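Local coordinates for mandelate racemase/muconate lactonizing protein (Paenibacillus sp., PDB 3V5C) that probably dehydrates galacturonate as a magnesium-dependent member of the enolase superfamily, here in a mutant form with magnesium bound, at residues Phe137-Leu142 / Ala150-Glu155; Ala143-Ala148 / Thr184-Ala189. The protein carries 1 engineered substitution. All coordinates share one frame; numbering follows the deposited sequence.

Both contacts lie on the same flank of the enolase-type barrel domain, with centres about 9 Å apart, and both use helix 145-161. Along the chain their segments alternate: 137-142, 143-148, 150-155, 184-189. Contact 1 folds the loop that follows strand 126-135 back onto the helix it leads into; contact 2 sets the first turn of that helix against helix 180-198, the helix that follows strand 167-170. The two are tied directly, since D139 forms a salt bridge with R186, and L142 O probably accepts a hydrogen bond from the same guanidinium. R186 thus ties loop 137-142 to helix 180-198 and lies against the start of helix 145-161, joining the loop and two consecutive barrel helices at one point.

Contact 1: Phe137-Leu142 / Ala150-Glu155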
ATOM      1  N   PHE A 137      -4.950  12.388 -12.630  1.00 11.86           N
ATOM      2  CA  PHE A 137      -5.586  13.439 -13.428  1.00 11.81           C
ATOM      3  C   PHE A 137      -4.966  13.465 -14.817  1.00 15.58           C
ATOM      4  O   PHE A 137      -4.373  14.470 -15.233  1.00 14.16           O
ATOM      5  CB  PHE A 137      -5.373  14.814 -12.801  1.00 12.05           C
ATOM      6  CG  PHE A 137      -6.074  15.035 -11.471  1.00 11.87           C
ATOM      7  CD1 PHE A 137      -6.995  14.119 -10.941  1.00 10.46           C
ATOM      8  CD2 PHE A 137      -5.844  16.214 -10.780  1.00 14.27           C
ATOM      9  CE1 PHE A 137      -7.628  14.377  -9.702  1.00 11.82           C
ATOM     10  CE2 PHE A 137      -6.473  16.478  -9.566  1.00  9.64           C
ATOM     11  CZ  PHE A 137      -7.364  15.570  -9.029  1.00  9.00           C
ATOM     12  N   ASP A 138      -5.112  12.364 -15.538  1.00 11.30           N
ATOM     13  CA  ASP A 138      -4.393  12.176 -16.793  1.00 11.43           C
ATOM     14  C   ASP A 138      -5.086  12.865 -17.963  1.00 15.97           C
ATOM     15  O   ASP A 138      -4.643  12.761 -19.119  1.00 16.19           O
ATOM     16  CB  ASP A 138      -4.263  10.687 -17.049  1.00 11.75           C
ATOM     17  CG  ASP A 138      -3.505   9.987 -15.931  1.00 10.94           C
ATOM     18  OD1 ASP A 138      -2.382  10.450 -15.612  1.00 11.97           O
ATOM     19  OD2 ASP A 138      -4.027   8.993 -15.390  1.00 10.87           O
ATOM     20  N   ASP A 139      -6.154  13.576 -17.627  1.00 13.51           N
ATOM     21  CA  ASP A 139      -7.048  14.227 -18.581  1.00 12.92           C
ATOM     22  C   ASP A 139      -6.899  15.739 -18.612  1.00 17.07           C
ATOM     23  O   ASP A 139      -7.679  16.404 -19.290  1.00 15.58           O
ATOM     24  CB  ASP A 139      -8.480  13.946 -18.156  1.00 12.42           C
ATOM     25  CG  ASP A 139      -8.754  14.430 -16.739  1.00 14.67           C
ATOM     26  OD1 ASP A 139      -8.105  13.914 -15.817  1.00 13.41           O
ATOM     27  OD2 ASP A 139      -9.589  15.336 -16.551  1.00 16.55           O
ATOM     28  N   LEU A 140      -5.947  16.297 -17.868  1.00 15.74           N
ATOM     29  CA  LEU A 140      -5.938  17.745 -17.664  1.00 14.89           C
ATOM     30  C   LEU A 140      -5.579  18.539 -18.923  1.00 17.51           C
ATOM     31  O   LEU A 140      -5.904  19.725 -19.008  1.00 22.84           O
ATOM     32  CB  LEU A 140      -5.030  18.139 -16.502  1.00 16.95           C
ATOM     33  CG  LEU A 140      -5.488  17.708 -15.108  1.00 15.13           C
ATOM     34  CD1 LEU A 140      -4.491  18.206 -14.086  1.00 19.68           C
ATOM     35  CD2 LEU A 140      -6.867  18.264 -14.813  1.00 16.33           C
ATOM     36  N   HIS A 141      -4.929  17.885 -19.887  1.00 13.61           N
ATOM     37  CA  HIS A 141      -4.564  18.528 -21.147  1.00 16.54           C
ATOM     38  C   HIS A 141      -5.757  18.624 -22.090  1.00 18.73           C
ATOM     39  O   HIS A 141      -5.674  19.289 -23.128  1.00 21.49           O
ATOM     40  CB  HIS A 141      -3.432  17.765 -21.824  1.00 18.29           C
ATOM     41  CG  HIS A 141      -3.787  16.365 -22.201  1.00 17.86           C
ATOM     42  ND1 HIS A 141      -3.943  15.359 -21.269  1.00 17.00           N
ATOM     43  CD2 HIS A 141      -3.982  15.790 -23.413  1.00 17.53           C
ATOM     44  CE1 HIS A 141      -4.241  14.231 -21.892  1.00 21.59           C
ATOM     45  NE2 HIS A 141      -4.266  14.464 -23.195  1.00 16.33           N
ATOM     46  N   LEU A 142      -6.855  17.962 -21.731  1.00 15.69           N
ATOM     47  CA  LEU A 142      -8.082  17.981 -22.526  1.00 18.33           C
ATOM     48  C   LEU A 142      -9.111  18.979 -21.978  1.00 18.33           C
ATOM     49  O   LEU A 142      -9.536  18.898 -20.817  1.00 16.85           O
ATOM     50  CB  LEU A 142      -8.699  16.581 -22.602  1.00 17.57           C
ATOM     51  CG  LEU A 142      -7.829  15.516 -23.265  1.00 18.50           C
ATOM     52  CD1 LEU A 142      -8.494  14.146 -23.163  1.00 17.81           C
ATOM     53  CD2 LEU A 142      -7.534  15.892 -24.732  1.00 17.64           C
ATOM     54  N   ALA A 150     -13.596   9.760 -21.757  1.00 15.03           N
ATOM     55  CA  ALA A 150     -13.111   8.714 -22.651  1.00 14.20           C
ATOM     56  C   ALA A 150     -11.676   8.275 -22.342  1.00 12.17           C
ATOM     57  O   ALA A 150     -11.372   7.088 -22.309  1.00 16.16           O
ATOM     58  CB  ALA A 150     -13.214   9.180 -24.106  1.00 20.81           C
ATOM     59  N   LEU A 151     -10.796   9.244 -22.139  1.00 13.02           N
ATOM     60  CA  LEU A 151      -9.404   8.943 -21.839  1.00 12.92           C
ATOM     61  C   LEU A 151      -9.276   8.154 -20.534  1.00 13.32           C
ATOM     62  O   LEU A 151      -8.554   7.153 -20.477  1.00 12.39           O
ATOM     63  CB  LEU A 151      -8.586  10.220 -21.801  1.00 13.43           C
ATOM     64  CG  LEU A 151      -7.079  10.102 -21.569  1.00 16.25           C
ATOM     65  CD1 LEU A 151      -6.351  11.311 -22.142  1.00 17.53           C
ATOM     66  CD2 LEU A 151      -6.773   9.973 -20.100  1.00 15.15           C
ATOM     67  N   MET A 152      -9.984   8.595 -19.504  1.00 15.20           N
ATOM     68  CA  MET A 152      -9.942   7.898 -18.221  1.00 12.98           C
ATOM     69  C   MET A 152     -10.581   6.510 -18.283  1.00 13.73           C
ATOM     70  O   MET A 152     -10.088   5.567 -17.650  1.00 13.04           O
ATOM     71  CB  MET A 152     -10.557   8.751 -17.112  1.00 13.02           C
ATOM     72  CG  MET A 152      -9.815  10.047 -16.878  1.00 14.53           C
ATOM     73  SD  MET A 152      -8.049   9.878 -16.521  1.00 13.56           S
ATOM     74  CE  MET A 152      -8.117   8.802 -15.076  1.00 13.24           C
ATOM     75  N   GLN A 153     -11.648   6.360 -19.071  1.00 13.39           N
ATOM     76  CA  GLN A 153     -12.226   5.035 -19.280  1.00 12.90           C
ATOM     77  C   GLN A 153     -11.196   4.101 -19.926  1.00 13.29           C
ATOM     78  O   GLN A 153     -11.065   2.943 -19.538  1.00 13.69           O
ATOM     79  CB  GLN A 153     -13.485   5.101 -20.151  1.00 13.67           C
ATOM     80  CG  GLN A 153     -14.696   5.681 -19.456  1.00 14.58           C
ATOM     81  CD  GLN A 153     -15.850   5.880 -20.427  1.00 15.98           C
ATOM     82  OE1 GLN A 153     -15.667   6.422 -21.519  1.00 18.44           O
ATOM     83  NE2 GLN A 153     -17.028   5.418 -20.043  1.00 16.99           N
ATOM     84  N   GLU A 154     -10.470   4.614 -20.920  1.00 13.92           N
ATOM     85  CA  GLU A 154      -9.455   3.812 -21.596  1.00 15.77           C
ATOM     86  C   GLU A 154      -8.362   3.369 -20.622  1.00 13.26           C
ATOM     87  O   GLU A 154      -7.852   2.256 -20.711  1.00 13.39           O
ATOM     88  CB  GLU A 154      -8.860   4.575 -22.779  1.00 18.47           C
ATOM     89  CG  GLU A 154      -7.890   3.742 -23.596  1.00 21.07           C
ATOM     90  CD  GLU A 154      -7.376   4.485 -24.816  1.00 31.42           C
ATOM     91  OE1 GLU A 154      -8.017   5.483 -25.222  1.00 35.17           O
ATOM     92  OE2 GLU A 154      -6.329   4.076 -25.361  1.00 35.77           O
ATOM     93  N   GLU A 155      -8.017   4.239 -19.684  1.00 12.91           N
ATOM     94  CA  GLU A 155      -7.008   3.879 -18.688  1.00 11.78           C
ATOM     95  C   GLU A 155      -7.534   2.765 -17.787  1.00 11.68           C
ATOM     96  O   GLU A 155      -6.815   1.804 -17.489  1.00 11.99           O
ATOM     97  CB  GLU A 155      -6.570   5.111 -17.879  1.00 12.07           C
ATOM     98  CG  GLU A 155      -5.749   6.095 -18.702  1.00 13.95           C
ATOM     99  CD  GLU A 155      -5.086   7.160 -17.876  1.00 12.83           C
ATOM    100  OE1 GLU A 155      -5.449   7.289 -16.673  1.00 12.70           O
ATOM    101  OE2 GLU A 155      -4.191   7.864 -18.412  1.00 12.62           O
TER
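L151 and D138 bury the most surface here, 69 and 67 Å², where the beta-alpha loop after barrel strand 126-135 doubles back onto helix 145-161 of the enolase-type barrel. Two type I turns, F137 to L140 and D139 to L142, curl the loop so that it meets the helix at several points. L151 has its chi1 at -177°, which carries the branch toward the loop, where the methyls part: CD2 lies 3.6 Å from the backbone O of D138, while CD1 reaches CD1 of L142 at 3.7 Å and also approaches CE1 of H141 obliquely to the imidazole. In M152, third in buried area, the bend at chi2 (-55°) sets SD 3.9 Å from CB of D138, and chi3 directs CE, whose nearest D138 atom is OD2 at 4.1 Å; I190 of helix 180-198 and L135 of the strand also touch this side chain. D138 is anchored by OD1, which accepts a hydrogen bond from the backbone N of G31. Its OD2 lies only 2.6 Å from E155 OE1, close enough to make it likely that one of the two acids is protonated. R28 NE forms a long, weak ion pair with E155 OE2 and could offset part of the negative charge. The same OE2 lies 3.1 Å from CB of D138. With an alanine in place of E155, D138 OD2 would probably lose its close acidic neighbour, R28 its weak partner, and a gap would open beside CB of D138. Where the two side chains cross, their carboxylate planes stand 60° apart.

Contact 2: Ala143-Ala148 / Thr184-Ala189; sequences ADERAA and TKRDIA
The side chain of R186 reaches from helix 180-198 to the start of helix 145-161, where CB of A148 lies 3.4 Å from its CD and also sits over one face of the guanidinium. A143 O approaches the same group at its edge, near the plane, 3.2 Å from NH2. Bends at chi2 (103°) and chi3 (53°) turn the arginine chain into this position, close to the backbone of E145. E145 reaches in the other direction: its extended chain brings OE1 to 3.6 Å from CB of A189. The glutamate and lysine chains cross at about a right angle. E145 OE2 meets the aliphatic part of K185 more closely than its amine, at 3.1 Å from CE and 3.2 Å from CG, against 4.0 Å from NZ in a long salt bridge. One shell out, D144 is the N-cap of helix 145-161. Its OD1 accepts from the backbone N of A147 at 2.9 Å through the anti lone pair, and a salt bridge with R146 engages the same carboxylate. R186 has its firmer partners in loop 137-142, ahead of helix 145-161: NH1 pairs with D139 OD2, and NH2, the nitrogen near A143 O, with L142 O. The direct contacts between the helices are therefore mainly van der Waals, A148 on R186 and E145 on A189 and the K185 chain, while the charge of R186 is probably met chiefly by D139.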
ATOM      1  N   ALA A 143      -9.512  19.930 -22.813  1.00 19.09           N
ATOM      2  CA  ALA A 143     -10.496  20.918 -22.382  1.00 18.51           C
ATOM      3  C   ALA A 143     -11.917  20.359 -22.354  1.00 16.44           C
ATOM      4  O   ALA A 143     -12.768  20.847 -21.612  1.00 21.20           O
ATOM      5  CB  ALA A 143     -10.423  22.162 -23.260  1.00 20.37           C
ATOM      6  N   ASP A 144     -12.172  19.340 -23.166  1.00 16.24           N
ATOM      7  CA  ASP A 144     -13.516  18.802 -23.323  1.00 16.64           C
ATOM      8  C   ASP A 144     -13.812  17.710 -22.309  1.00 21.37           C
ATOM      9  O   ASP A 144     -13.106  16.701 -22.242  1.00 19.19           O
ATOM     10  CB  ASP A 144     -13.711  18.240 -24.727  1.00 21.05           C
ATOM     11  CG  ASP A 144     -15.122  17.783 -24.965  1.00 22.99           C
ATOM     12  OD1 ASP A 144     -15.396  16.578 -24.815  1.00 22.00           O
ATOM     13  OD2 ASP A 144     -15.968  18.641 -25.299  1.00 24.14           O
ATOM     14  N   GLU A 145     -14.869  17.908 -21.529  1.00 19.78           N
ATOM     15  CA  GLU A 145     -15.236  16.951 -20.483  1.00 18.29           C
ATOM     16  C   GLU A 145     -15.431  15.519 -21.010  1.00 20.94           C
ATOM     17  O   GLU A 145     -14.941  14.561 -20.414  1.00 19.03           O
ATOM     18  CB  GLU A 145     -16.486  17.432 -19.743  1.00 23.71           C
ATOM     19  CG  GLU A 145     -16.774  16.663 -18.465  1.00 23.46           C
ATOM     20  CD  GLU A 145     -18.127  17.007 -17.884  1.00 19.24           C
ATOM     21  OE1 GLU A 145     -19.122  16.399 -18.319  1.00 24.06           O
ATOM     22  OE2 GLU A 145     -18.184  17.878 -16.994  1.00 22.93           O
ATOM     23  N   ARG A 146     -16.135  15.363 -22.126  1.00 20.21           N
ATOM     24  CA  ARG A 146     -16.371  14.035 -22.676  1.00 19.09           C
ATOM     25  C   ARG A 146     -15.080  13.349 -23.122  1.00 18.34           C
ATOM     26  O   ARG A 146     -14.912  12.147 -22.911  1.00 20.21           O
ATOM     27  CB  ARG A 146     -17.385  14.084 -23.824  1.00 25.92           C
ATOM     28  CG  ARG A 146     -18.780  14.540 -23.400  1.00 37.11           C
ATOM     29  CD  ARG A 146     -19.510  15.200 -24.562  1.00 45.20           C
ATOM     30  NE  ARG A 146     -18.597  16.050 -25.321  1.00 49.85           N
ATOM     31  CZ  ARG A 146     -18.125  15.753 -26.529  1.00 43.31           C
ATOM     32  NH1 ARG A 146     -18.497  14.633 -27.142  1.00 46.15           N
ATOM     33  NH2 ARG A 146     -17.284  16.583 -27.129  1.00 30.50           N
ATOM     34  N   ALA A 147     -14.186  14.107 -23.757  1.00 20.04           N
ATOM     35  CA  ALA A 147     -12.871  13.593 -24.146  1.00 18.73           C
ATOM     36  C   ALA A 147     -12.120  13.072 -22.913  1.00 15.70           C
ATOM     37  O   ALA A 147     -11.481  12.004 -22.948  1.00 16.26           O
ATOM     38  CB  ALA A 147     -12.070  14.676 -24.817  1.00 20.58           C
ATOM     39  N   ALA A 148     -12.205  13.839 -21.835  1.00 18.12           N
ATOM     40  CA  ALA A 148     -11.560  13.492 -20.567  1.00 15.48           C
ATOM     41  C   ALA A 148     -12.103  12.173 -20.021  1.00 14.61           C
ATOM     42  O   ALA A 148     -11.329  11.298 -19.612  1.00 15.36           O
ATOM     43  CB  ALA A 148     -11.745  14.614 -19.569  1.00 15.66           C
ATOM     44  N   THR A 184     -14.925  20.065 -10.421  1.00 11.17           N
ATOM     45  CA  THR A 184     -15.822  19.187  -9.680  1.00 11.42           C
ATOM     46  C   THR A 184     -16.814  18.475 -10.612  1.00 13.29           C
ATOM     47  O   THR A 184     -17.069  17.268 -10.475  1.00 11.24           O
ATOM     48  CB  THR A 184     -16.515  19.955  -8.535  1.00 15.00           C
ATOM     49  OG1 THR A 184     -15.511  20.616  -7.749  1.00 12.80           O
ATOM     50  CG2 THR A 184     -17.318  19.016  -7.638  1.00 13.10           C
ATOM     51  N   LYS A 185     -17.388  19.217 -11.558  1.00 13.30           N
ATOM     52  CA  LYS A 185     -18.234  18.599 -12.584  1.00 15.24           C
ATOM     53  C   LYS A 185     -17.475  17.497 -13.342  1.00 13.52           C
ATOM     54  O   LYS A 185     -18.018  16.423 -13.620  1.00 13.93           O
ATOM     55  CB  LYS A 185     -18.750  19.669 -13.550  1.00 15.92           C
ATOM     56  CG  LYS A 185     -19.779  19.169 -14.553  1.00 25.62           C
ATOM     57  CD  LYS A 185     -20.216  20.308 -15.485  1.00 33.60           C
ATOM     58  CE  LYS A 185     -20.667  19.791 -16.844  1.00 31.13           C
ATOM     59  NZ  LYS A 185     -20.643  20.879 -17.860  1.00 51.66           N
ATOM     60  N   ARG A 186     -16.208  17.764 -13.637  1.00 11.64           N
ATOM     61  CA  ARG A 186     -15.374  16.825 -14.399  1.00 12.88           C
ATOM     62  C   ARG A 186     -15.072  15.592 -13.552  1.00 14.30           C
ATOM     63  O   ARG A 186     -15.136  14.477 -14.065  1.00 11.95           O
ATOM     64  CB  ARG A 186     -14.106  17.516 -14.944  1.00 13.98           C
ATOM     65  CG  ARG A 186     -12.963  16.598 -15.416  1.00 16.52           C
ATOM     66  CD  ARG A 186     -12.788  16.412 -16.917  1.00 30.54           C
ATOM     67  NE  ARG A 186     -12.668  17.625 -17.742  1.00 22.16           N
ATOM     68  CZ  ARG A 186     -11.557  18.076 -18.336  1.00 22.35           C
ATOM     69  NH1 ARG A 186     -10.367  17.473 -18.195  1.00 16.93           N
ATOM     70  NH2 ARG A 186     -11.643  19.157 -19.100  1.00 18.82           N
ATOM     71  N   ASP A 187     -14.782  15.784 -12.257  1.00 12.15           N
ATOM     72  CA  ASP A 187     -14.592  14.651 -11.355  1.00 11.52           C
ATOM     73  C   ASP A 187     -15.771  13.697 -11.462  1.00 11.08           C
ATOM     74  O   ASP A 187     -15.595  12.491 -11.610  1.00 12.46           O
ATOM     75  CB  ASP A 187     -14.536  15.079  -9.879  1.00 10.22           C
ATOM     76  CG  ASP A 187     -13.248  15.773  -9.478  1.00 12.09           C
ATOM     77  OD1 ASP A 187     -12.199  15.672 -10.159  1.00 11.47           O
ATOM     78  OD2 ASP A 187     -13.307  16.448  -8.415  1.00 11.39           O
ATOM     79  N   ILE A 188     -16.979  14.255 -11.335  1.00 10.59           N
ATOM     80  CA  ILE A 188     -18.208  13.456 -11.293  1.00  9.83           C
ATOM     81  C   ILE A 188     -18.380  12.658 -12.592  1.00 11.56           C
ATOM     82  O   ILE A 188     -18.662  11.459 -12.553  1.00 12.83           O
ATOM     83  CB  ILE A 188     -19.435  14.345 -11.066  1.00 11.92           C
ATOM     84  CG1 ILE A 188     -19.400  14.894  -9.635  1.00 10.96           C
ATOM     85  CG2 ILE A 188     -20.728  13.535 -11.287  1.00 12.55           C
ATOM     86  CD1 ILE A 188     -20.253  16.130  -9.399  1.00 13.47           C
ATOM     87  N   ALA A 189     -18.205  13.345 -13.721  1.00 12.41           N
ATOM     88  CA  ALA A 189     -18.337  12.726 -15.034  1.00 12.51           C
ATOM     89  C   ALA A 189     -17.344  11.585 -15.192  1.00 15.37           C
ATOM     90  O   ALA A 189     -17.670  10.542 -15.753  1.00 14.83           O
ATOM     91  CB  ALA A 189     -18.105  13.756 -16.125  1.00 13.01           C
TER